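Local coordinates for PPC domain-containing protein (Archaeoglobus fulgidus, PDB 2H6L) that is of unknown function but binds zinc and belongs to the PPC (plants and prokaryotes conserved) domain family, at residues R47-G52 / F106-F111; S41-V46 / A112-V117. All blocks are in the same frame, centred on the assembly; numbering follows the deposited sequence.

After strands 2-7 and 10-15 and helix 22-33, strand 38-43 runs into a corner at G44; the chain turns again at R47 and continues along strand 45-55. Strands 60-66, 70-82, 85-96 and 99-110 follow before the turn at F111 and A112 leads into strand 113-119. Contact 2 (41-46 with 112-117) closes the outer loop of 65 residues, and contact 1 (47-52 with 106-111) closes an inner one of 53, so the two nest without crossing. Contact 2 pairs strands 38-43 and 113-119, contact 1 strands 45-55 and 99-110, all in one antiparallel sheet. At the junction F111 N approaches A45 O at 3.1 Å, a probable hydrogen bond, while V46 CG1 packs on A108 CB.

Contact 1. Residues R47-G52 / F106-F111; sequences RSAVIG and FSAEVF
R47 meets E109 twice. Its backbone N gives a hydrogen bond to E109 O (2.9 Å), and its guanidinium NH1 forms a salt bridge with E109 OE2 at 2.8 Å. The latter hydrogen bond is weak (121° at the hydrogen), with guanidinium and carboxylate planes 78° apart, so charge attraction probably outweighs direction. A bend in the arginine chain (chi3 65°) brings NH1 round to the acid, while CG rests against F111 CB. An alanine in place of this arginine removes guanidinium and outer methylenes, and the E109 carboxylate would probably be left free to turn, with a gap beside F111 CB.

Farther along the antiparallel pair, E109 N bonds S48 O, and V50 N bonds S107 O at 2.7 Å. F106 and S107 both face V50, a classic beta bulge, and V50 O accepts from F106 N (2.9 Å) and S107 N (3.2 Å). A108 N, pointing away from strand 48-52, bonds D21 OD1; A49 and I51 bond the backbones of L66 and K64. Small A49 and A108 suit their close, non-hydrogen-bonded pairing. The F106 ring sets its edge against I51 C, near the zinc ligand H104. Backbone bonds thus fix the register, the salt bridge adds charge attraction at the corner, and two donors on V50 O pin the bulge.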
loop_
_atom_site.group_PDB
_atom_site.type_symbol
_atom_site.label_atom_id
_atom_site.label_comp_id
_atom_site.label_asym_id
_atom_site.label_seq_id
_atom_site.Cartn_x
_atom_site.Cartn_y
_atom_site.Cartn_z
ATOM N N ARG A 47 5.475 -15.159 11.592
ATOM C CA ARG A 47 5.263 -16.109 12.682
ATOM C C ARG A 47 4.958 -15.384 13.992
ATOM O O ARG A 47 4.401 -15.963 14.925
ATOM C CB ARG A 47 6.505 -16.988 12.847
ATOM C CG ARG A 47 6.978 -17.634 11.539
ATOM C CD ARG A 47 8.081 -18.650 11.823
ATOM N NE ARG A 47 7.586 -19.773 12.617
ATOM C CZ ARG A 47 8.344 -20.511 13.422
ATOM N NH1 ARG A 47 9.639 -20.246 13.545
ATOM N NH2 ARG A 47 7.805 -21.516 14.105
ATOM N N SER A 48 5.335 -14.112 14.060
ATOM C CA SER A 48 5.083 -13.306 15.250
ATOM C C SER A 48 5.480 -11.876 14.944
ATOM O O SER A 48 6.046 -11.597 13.893
ATOM C CB SER A 48 5.907 -13.811 16.432
ATOM O OG SER A 48 7.292 -13.630 16.181
ATOM N N ALA A 49 5.212 -10.967 15.871
ATOM C CA ALA A 49 5.558 -9.586 15.616
ATOM C C ALA A 49 5.409 -8.696 16.826
ATOM O O ALA A 49 4.829 -9.082 17.842
ATOM C CB ALA A 49 4.683 -9.050 14.481
ATOM N N VAL A 50 5.958 -7.494 16.701
ATOM C CA VAL A 50 5.849 -6.483 17.733
ATOM C C VAL A 50 5.466 -5.199 17.013
ATOM O O VAL A 50 6.206 -4.705 16.167
ATOM C CB VAL A 50 7.174 -6.266 18.496
ATOM C CG1 VAL A 50 7.002 -5.125 19.503
ATOM C CG2 VAL A 50 7.575 -7.551 19.233
ATOM N N ILE A 51 4.289 -4.680 17.336
ATOM C CA ILE A 51 3.795 -3.457 16.727
ATOM C C ILE A 51 3.507 -2.467 17.845
ATOM O O ILE A 51 3.783 -2.742 19.013
ATOM C CB ILE A 51 2.487 -3.703 15.944
ATOM C CG1 ILE A 51 1.389 -4.175 16.899
ATOM C CG2 ILE A 51 2.720 -4.743 14.846
ATOM C CD1 ILE A 51 0.015 -4.244 16.267
ATOM N N GLY A 52 2.948 -1.318 17.501
ATOM C CA GLY A 52 2.645 -0.355 18.539
ATOM C C GLY A 52 1.995 0.893 18.011
ATOM O O GLY A 52 1.981 1.134 16.806
ATOM N N PHE A 106 7.770 -2.763 14.731
ATOM C CA PHE A 106 9.051 -2.769 15.434
ATOM C C PHE A 106 9.856 -3.986 15.021
ATOM O O PHE A 106 11.048 -3.882 14.725
ATOM C CB PHE A 106 8.834 -2.774 16.948
ATOM C CG PHE A 106 8.337 -1.464 17.489
ATOM C CD1 PHE A 106 9.187 -0.368 17.577
ATOM C CD2 PHE A 106 7.018 -1.319 17.894
ATOM C CE1 PHE A 106 8.732 0.853 18.063
ATOM C CE2 PHE A 106 6.552 -0.099 18.380
ATOM C CZ PHE A 106 7.408 0.986 18.465
ATOM N N SER A 107 9.200 -5.143 15.007
ATOM C CA SER A 107 9.851 -6.385 14.596
ATOM C C SER A 107 8.822 -7.414 14.149
ATOM O O SER A 107 7.654 -7.363 14.542
ATOM C CB SER A 107 10.665 -6.982 15.744
ATOM O OG SER A 107 9.809 -7.495 16.756
ATOM N N ALA A 108 9.277 -8.351 13.327
ATOM C CA ALA A 108 8.432 -9.419 12.830
ATOM C C ALA A 108 9.302 -10.568 12.356
ATOM O O ALA A 108 10.270 -10.373 11.623
ATOM C CB ALA A 108 7.558 -8.925 11.687
ATOM N N GLU A 109 8.965 -11.768 12.804
ATOM C CA GLU A 109 9.693 -12.953 12.390
ATOM C C GLU A 109 9.033 -13.353 11.084
ATOM O O GLU A 109 7.820 -13.520 11.026
ATOM C CB GLU A 109 9.532 -14.064 13.415
ATOM C CG GLU A 109 10.442 -15.247 13.177
ATOM C CD GLU A 109 10.287 -16.306 14.247
ATOM O OE1 GLU A 109 10.256 -15.935 15.442
ATOM O OE2 GLU A 109 10.201 -17.504 13.897
ATOM N N VAL A 110 9.834 -13.498 10.039
ATOM C CA VAL A 110 9.306 -13.863 8.733
ATOM C C VAL A 110 8.942 -15.339 8.532
ATOM O O VAL A 110 9.670 -16.241 8.970
ATOM C CB VAL A 110 10.306 -13.495 7.629
ATOM C CG1 VAL A 110 9.826 -14.044 6.291
ATOM C CG2 VAL A 110 10.476 -11.995 7.562
ATOM N N PHE A 111 7.809 -15.569 7.866
ATOM C CA PHE A 111 7.382 -16.915 7.515
ATOM C C PHE A 111 7.682 -16.969 6.020
ATOM O O PHE A 111 8.448 -17.816 5.547
ATOM C CB PHE A 111 5.886 -17.128 7.740
ATOM C CG PHE A 111 5.414 -18.502 7.333
ATOM C CD1 PHE A 111 5.759 -19.623 8.086
ATOM C CD2 PHE A 111 4.692 -18.685 6.163
ATOM C CE1 PHE A 111 5.397 -20.902 7.680
ATOM C CE2 PHE A 111 4.322 -19.965 5.739
ATOM C CZ PHE A 111 4.677 -21.078 6.500
#

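Contact 2. Residues S41-V46 / A112-V117; sequences SAIGAV and ACEVFV
F116 sits beside S41 across an antiparallel beta ladder, with CB 3.8 Å from S41 O, but its ring leads away: CG is anti to the backbone N (chi1 173°), and the ring stacks on H39 of the second subunit. The other flat group, the E114 carboxylate, also turns to that subunit, where OE1 accepts from H89 and N78, and OE2 makes a salt bridge with R127. Because H89 is a zinc ligand, E114 is a second-shell residue that would help orient it, and an acid suits this place.

The ladder carries on round the corner at G44, in the antiparallel sheet of the PPC domain. Three hydrogen-bonded pairs, S41-F116, I43-E114 and A45-A112, each have both backbone bonds. F116 N reaches S41 O at 2.7 Å in an almost straight bond (177°), and A45 N reaches A112 O at 2.8 Å. A42 and V115 share the face opposite F116 and E114. There A42 CB touches V115 CG2 (3.9 Å), and C113 SG reaches it too (4.0 Å), towards helix 22-33, where L22 touches C113 and I26 touches V115; a small methyl suits a place with E114 O close by and these two side chains alongside. At the backbone angles of G44 a CB would run into the carbonyl O of I43 as well as A112 O, so only glycine suits, and its CA approaches A112 O to 3.2 Å in a CA-H...O contact.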
loop_
_atom_site.group_PDB
_atom_site.type_symbol
_atom_site.label_atom_id
_atom_site.label_comp_id
_atom_site.label_asym_id
_atom_site.label_seq_id
_atom_site.Cartn_x
_atom_site.Cartn_y
_atom_site.Cartn_z
ATOM N N SER A 41 7.163 -1.697 0.246
ATOM C CA SER A 41 5.878 -2.374 0.258
ATOM C C SER A 41 6.125 -3.883 0.365
ATOM O O SER A 41 7.109 -4.387 -0.163
ATOM C CB SER A 41 5.113 -2.064 -1.020
ATOM O OG SER A 41 3.843 -2.679 -0.989
ATOM N N ALA A 42 5.243 -4.599 1.053
ATOM C CA ALA A 42 5.409 -6.044 1.187
ATOM C C ALA A 42 4.119 -6.758 1.546
ATOM O O ALA A 42 3.172 -6.148 2.042
ATOM C CB ALA A 42 6.480 -6.352 2.243
ATOM N N ILE A 43 4.082 -8.057 1.265
ATOM C CA ILE A 43 2.938 -8.893 1.601
ATOM C C ILE A 43 3.509 -10.252 1.974
ATOM O O ILE A 43 4.680 -10.519 1.730
ATOM C CB ILE A 43 1.939 -9.075 0.428
ATOM C CG1 ILE A 43 2.629 -9.723 -0.774
ATOM C CG2 ILE A 43 1.319 -7.739 0.049
ATOM C CD1 ILE A 43 1.640 -10.161 -1.868
ATOM N N GLY A 44 2.684 -11.108 2.561
ATOM C CA GLY A 44 3.168 -12.418 2.949
ATOM C C GLY A 44 2.614 -12.794 4.301
ATOM O O GLY A 44 1.464 -12.495 4.599
ATOM N N ALA A 45 3.424 -13.452 5.124
ATOM C CA ALA A 45 2.977 -13.856 6.448
ATOM C C ALA A 45 4.150 -13.881 7.416
ATOM O O ALA A 45 5.295 -14.056 7.009
ATOM C CB ALA A 45 2.319 -15.234 6.383
ATOM N N VAL A 46 3.843 -13.718 8.698
ATOM C CA VAL A 46 4.851 -13.711 9.752
ATOM C C VAL A 46 4.476 -14.706 10.842
ATOM O O VAL A 46 3.306 -15.047 11.006
ATOM C CB VAL A 46 4.979 -12.308 10.397
ATOM C CG1 VAL A 46 5.353 -11.274 9.342
ATOM C CG2 VAL A 46 3.678 -11.927 11.067
ATOM N N ALA A 112 7.069 -16.041 5.288
ATOM C CA ALA A 112 7.267 -15.884 3.849
ATOM C C ALA A 112 6.964 -14.419 3.563
ATOM O O ALA A 112 5.862 -13.938 3.846
ATOM C CB ALA A 112 6.320 -16.788 3.059
ATOM N N CYS A 113 7.943 -13.705 3.016
ATOM C CA CYS A 113 7.760 -12.289 2.734
ATOM C C CYS A 113 8.364 -11.852 1.408
ATOM O O CYS A 113 9.518 -12.131 1.117
ATOM C CB CYS A 113 8.362 -11.459 3.871
ATOM S SG CYS A 113 8.023 -9.687 3.769
ATOM N N GLU A 114 7.557 -11.168 0.606
ATOM C CA GLU A 114 7.979 -10.667 -0.689
ATOM C C GLU A 114 7.913 -9.151 -0.561
ATOM O O GLU A 114 6.849 -8.575 -0.344
ATOM C CB GLU A 114 7.038 -11.200 -1.781
ATOM C CG GLU A 114 6.912 -12.732 -1.726
ATOM C CD GLU A 114 5.968 -13.344 -2.768
ATOM O OE1 GLU A 114 5.026 -12.668 -3.229
ATOM O OE2 GLU A 114 6.162 -14.531 -3.106
ATOM N N VAL A 115 9.071 -8.517 -0.686
ATOM C CA VAL A 115 9.179 -7.079 -0.526
ATOM C C VAL A 115 9.482 -6.355 -1.825
ATOM O O VAL A 115 10.271 -6.829 -2.641
ATOM C CB VAL A 115 10.310 -6.731 0.486
ATOM C CG1 VAL A 115 10.282 -5.248 0.823
ATOM C CG2 VAL A 115 10.168 -7.579 1.739
ATOM N N PHE A 116 8.844 -5.208 -2.018
ATOM C CA PHE A 116 9.109 -4.407 -3.200
ATOM C C PHE A 116 9.857 -3.194 -2.691
ATOM O O PHE A 116 9.371 -2.485 -1.813
ATOM C CB PHE A 116 7.821 -3.945 -3.884
ATOM C CG PHE A 116 8.057 -2.977 -5.017
ATOM C CD1 PHE A 116 8.945 -3.291 -6.044
ATOM C CD2 PHE A 116 7.403 -1.749 -5.054
ATOM C CE1 PHE A 116 9.187 -2.399 -7.085
ATOM C CE2 PHE A 116 7.635 -0.851 -6.088
ATOM C CZ PHE A 116 8.528 -1.175 -7.109
ATOM N N VAL A 117 11.049 -2.971 -3.219
ATOM C CA VAL A 117 11.838 -1.822 -2.802
ATOM C C VAL A 117 12.042 -0.899 -3.991
ATOM O O VAL A 117 12.544 -1.318 -5.031
ATOM C CB VAL A 117 13.206 -2.252 -2.258
ATOM C CG1 VAL A 117 14.023 -1.027 -1.882
ATOM C CG2 VAL A 117 13.016 -3.163 -1.057
#